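Local coordinates for glutamyl-tRNA(Gln) amidotransferase subunit B, mitochondrial (Saccharomyces cerevisiae, PDB 4N0H), which belongs to the GatB/GatE family and forms subunit B of the mitochondrial amidotransferase complex, in which it carries the GatB/GatE catalytic domain, at residues Q81-S86 and Y108-R113. Sequence-based numbering, arbitrary orientation.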
ATOM      1  N   GLN B  81     -18.124 -19.373  14.779  1.00 38.96           N
ATOM      2  CA  GLN B  81     -16.720 -19.518  15.144  1.00 40.89           C
ATOM      3  C   GLN B  81     -15.915 -18.330  14.633  1.00 35.42           C
ATOM      4  O   GLN B  81     -15.802 -18.115  13.423  1.00 32.37           O
ATOM      5  CB  GLN B  81     -16.131 -20.823  14.606  1.00 47.52           C
ATOM      6  CG  GLN B  81     -14.604 -20.819  14.566  1.00 58.04           C
ATOM      7  CD  GLN B  81     -14.004 -22.206  14.658  1.00 68.72           C
ATOM      8  OE1 GLN B  81     -14.216 -22.922  15.638  1.00 73.29           O
ATOM      9  NE2 GLN B  81     -13.246 -22.593  13.638  1.00 71.90           N
ATOM     10  N   VAL B  82     -15.374 -17.550  15.562  1.00 33.97           N
ATOM     11  CA  VAL B  82     -14.557 -16.400  15.207  1.00 31.94           C
ATOM     12  C   VAL B  82     -13.232 -16.868  14.627  1.00 34.35           C
ATOM     13  O   VAL B  82     -12.554 -17.709  15.218  1.00 31.09           O
ATOM     14  CB  VAL B  82     -14.292 -15.496  16.424  1.00 31.22           C
ATOM     15  CG1 VAL B  82     -13.332 -14.369  16.052  1.00 25.96           C
ATOM     16  CG2 VAL B  82     -15.603 -14.942  16.968  1.00 33.84           C
ATOM     17  N   ASN B  83     -12.877 -16.328  13.465  1.00 34.07           N
ATOM     18  CA  ASN B  83     -11.638 -16.695  12.793  1.00 39.33           C
ATOM     19  C   ASN B  83     -10.426 -16.328  13.646  1.00 36.09           C
ATOM     20  O   ASN B  83     -10.377 -15.247  14.229  1.00 36.32           O
ATOM     21  CB  ASN B  83     -11.551 -16.000  11.432  1.00 45.18           C
ATOM     22  CG  ASN B  83     -10.848 -16.844  10.388  1.00 51.36           C
ATOM     23  OD1 ASN B  83     -10.071 -17.740  10.719  1.00 57.04           O
ATOM     24  ND2 ASN B  83     -11.117 -16.561   9.117  1.00 48.21           N
ATOM     25  N   SER B  84      -9.459 -17.236  13.725  1.00 35.53           N
ATOM     26  CA  SER B  84      -8.238 -16.983  14.485  1.00 40.52           C
ATOM     27  C   SER B  84      -7.508 -15.776  13.916  1.00 37.00           C
ATOM     28  O   SER B  84      -7.004 -14.929  14.655  1.00 40.59           O
ATOM     29  CB  SER B  84      -7.327 -18.209  14.459  1.00 44.21           C
ATOM     30  OG  SER B  84      -7.047 -18.595  13.125  1.00 51.53           O
ATOM     31  N   ILE B  85      -7.467 -15.703  12.591  1.00 33.47           N
ATOM     32  CA  ILE B  85      -6.927 -14.552  11.889  1.00 34.06           C
ATOM     33  C   ILE B  85      -7.936 -14.099  10.843  1.00 35.14           C
ATOM     34  O   ILE B  85      -8.360 -14.891  10.003  1.00 37.64           O
ATOM     35  CB  ILE B  85      -5.624 -14.904  11.147  1.00 36.62           C
ATOM     36  CG1 ILE B  85      -4.526 -15.312  12.132  1.00 38.14           C
ATOM     37  CG2 ILE B  85      -5.163 -13.735  10.286  1.00 37.01           C
ATOM     38  CD1 ILE B  85      -3.966 -14.159  12.928  1.00 39.07           C
ATOM     39  N   SER B  86      -8.337 -12.835  10.898  1.00 29.88           N
ATOM     40  CA  SER B  86      -9.056 -12.257   9.770  1.00 30.02           C
ATOM     41  C   SER B  86      -8.303 -11.047   9.220  1.00 29.19           C
ATOM     42  O   SER B  86      -7.408 -10.503   9.873  1.00 26.45           O
ATOM     43  CB  SER B  86     -10.520 -11.934  10.111  1.00 31.56           C
ATOM     44  OG  SER B  86     -10.629 -10.908  11.079  1.00 32.57           O
ATOM     45  N   TYR B 108     -11.139 -12.993   1.621  1.00 31.49           N
ATOM     46  CA  TYR B 108     -10.432 -14.261   1.815  1.00 31.51           C
ATOM     47  C   TYR B 108     -10.555 -14.821   3.231  1.00 32.25           C
ATOM     48  O   TYR B 108     -10.593 -16.034   3.418  1.00 31.73           O
ATOM     49  CB  TYR B 108      -8.943 -14.121   1.468  1.00 32.88           C
ATOM     50  CG  TYR B 108      -8.668 -13.772   0.024  1.00 36.21           C
ATOM     51  CD1 TYR B 108      -8.953 -14.674  -0.994  1.00 38.98           C
ATOM     52  CD2 TYR B 108      -8.110 -12.546  -0.320  1.00 33.92           C
ATOM     53  CE1 TYR B 108      -8.702 -14.358  -2.317  1.00 41.81           C
ATOM     54  CE2 TYR B 108      -7.850 -12.224  -1.636  1.00 34.89           C
ATOM     55  CZ  TYR B 108      -8.149 -13.133  -2.631  1.00 40.00           C
ATOM     56  OH  TYR B 108      -7.893 -12.818  -3.948  1.00 42.64           O
ATOM     57  N   ARG B 109     -10.583 -13.936   4.224  1.00 31.60           N
ATOM     58  CA  ARG B 109     -10.615 -14.354   5.623  1.00 33.03           C
ATOM     59  C   ARG B 109     -11.648 -13.560   6.419  1.00 29.12           C
ATOM     60  O   ARG B 109     -11.334 -12.526   7.004  1.00 29.51           O
ATOM     61  CB  ARG B 109      -9.232 -14.206   6.265  1.00 35.54           C
ATOM     62  CG  ARG B 109      -8.122 -14.962   5.543  1.00 38.38           C
ATOM     63  CD  ARG B 109      -6.898 -15.114   6.431  1.00 49.68           C
ATOM     64  NE  ARG B 109      -7.239 -15.757   7.701  1.00 60.39           N
ATOM     65  CZ  ARG B 109      -7.286 -17.074   7.884  1.00 66.99           C
ATOM     66  NH1 ARG B 109      -7.010 -17.897   6.880  1.00 69.93           N
ATOM     67  NH2 ARG B 109      -7.607 -17.568   9.072  1.00 66.13           N
ATOM     68  N   PRO B 110     -12.892 -14.051   6.441  1.00 27.20           N
ATOM     69  CA  PRO B 110     -13.998 -13.375   7.126  1.00 27.92           C
ATOM     70  C   PRO B 110     -13.826 -13.393   8.643  1.00 30.51           C
ATOM     71  O   PRO B 110     -13.082 -14.225   9.174  1.00 24.82           O
ATOM     72  CB  PRO B 110     -15.226 -14.194   6.704  1.00 27.64           C
ATOM     73  CG  PRO B 110     -14.680 -15.544   6.361  1.00 29.50           C
ATOM     74  CD  PRO B 110     -13.326 -15.285   5.766  1.00 26.46           C
ATOM     75  N   PHE B 111     -14.501 -12.469   9.323  1.00 28.84           N
ATOM     76  CA  PHE B 111     -14.413 -12.350  10.775  1.00 27.61           C
ATOM     77  C   PHE B 111     -14.842 -13.629  11.499  1.00 27.01           C
ATOM     78  O   PHE B 111     -14.209 -14.036  12.469  1.00 26.53           O
ATOM     79  CB  PHE B 111     -15.249 -11.163  11.276  1.00 25.16           C
ATOM     80  CG  PHE B 111     -15.087 -10.890  12.752  1.00 28.26           C
ATOM     81  CD1 PHE B 111     -15.979 -11.421  13.676  1.00 27.45           C
ATOM     82  CD2 PHE B 111     -14.034 -10.116  13.215  1.00 29.80           C
ATOM     83  CE1 PHE B 111     -15.827 -11.175  15.032  1.00 24.62           C
ATOM     84  CE2 PHE B 111     -13.876  -9.863  14.571  1.00 30.37           C
ATOM     85  CZ  PHE B 111     -14.770 -10.397  15.480  1.00 25.52           C
ATOM     86  N   ALA B 112     -15.923 -14.246  11.031  1.00 25.51           N
ATOM     87  CA  ALA B 112     -16.447 -15.462  11.649  1.00 30.98           C
ATOM     88  C   ALA B 112     -17.092 -16.379  10.623  1.00 32.34           C
ATOM     89  O   ALA B 112     -17.483 -15.947   9.538  1.00 30.82           O
ATOM     90  CB  ALA B 112     -17.451 -15.117  12.749  1.00 32.38           C
ATOM     91  N   ARG B 113     -17.198 -17.652  10.976  1.00 31.54           N
ATOM     92  CA  ARG B 113     -17.863 -18.627  10.125  1.00 36.51           C
ATOM     93  C   ARG B 113     -18.782 -19.509  10.960  1.00 33.74           C
ATOM     94  O   ARG B 113     -18.612 -19.632  12.178  1.00 31.64           O
ATOM     95  CB  ARG B 113     -16.836 -19.479   9.376  1.00 43.68           C
ATOM     96  CG  ARG B 113     -16.133 -18.746   8.238  1.00 51.53           C
ATOM     97  CD  ARG B 113     -15.026 -19.595   7.624  1.00 59.66           C
ATOM     98  NE  ARG B 113     -13.777 -19.511   8.380  1.00 66.29           N
ATOM     99  CZ  ARG B 113     -12.799 -20.412   8.315  1.00 71.07           C
ATOM    100  NH1 ARG B 113     -12.926 -21.480   7.538  1.00 73.39           N
ATOM    101  NH2 ARG B 113     -11.696 -20.253   9.035  1.00 69.48           N
TER
HETATM  102  O   HOH W   1     -11.581 -12.706  13.187  1.00 29.15           O
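N83 meets the 108-113 segment through its backbone and through every heavy atom of its side chain. N83 N donates to F111 O (2.8 Å), and CB rests on P110 O and F111 O. CG lies near R109 NH2 and P110 O, and beyond it the amide divides its work: N83 ND2 donates to P110 O at 3.1 Å, lying in that carbonyl's plane, while P110 O in turn lies in the amide plane. That bond probably sets the rotation of the amide and leaves OD1 turned toward two arginines. R113 NH2 makes a weak, edge-on bond to N83 OD1 (3.4 Å); R109 NH2 comes close to N83 OD1, but at a poor angle for bonding. R109 instead grips I85 O side-on, with NE at 2.7 Å and NH2 at 2.9 Å. NH2 follows a lone pair, whereas NE stands above the carbonyl plane; a bend at chi3 (55°) brings the guanidinium round to this carbonyl.

Before N83, Q81 and R113 form an antiparallel hydrogen-bonded pair, and V82 faces A112 across a non-hydrogen-bonded one. F111 and A112 make a classic beta bulge opposite L138, and V82 CG1 sits over one face of the F111 ring, beside helix 65-78. A water joins N83 O, F111 O and S86 OG. Beyond the short ladder, N83 ND2 and R109 thus satisfy P110 O and I85 O, and OD1's partial negative charge probably eases the two guanidinium groups' approach.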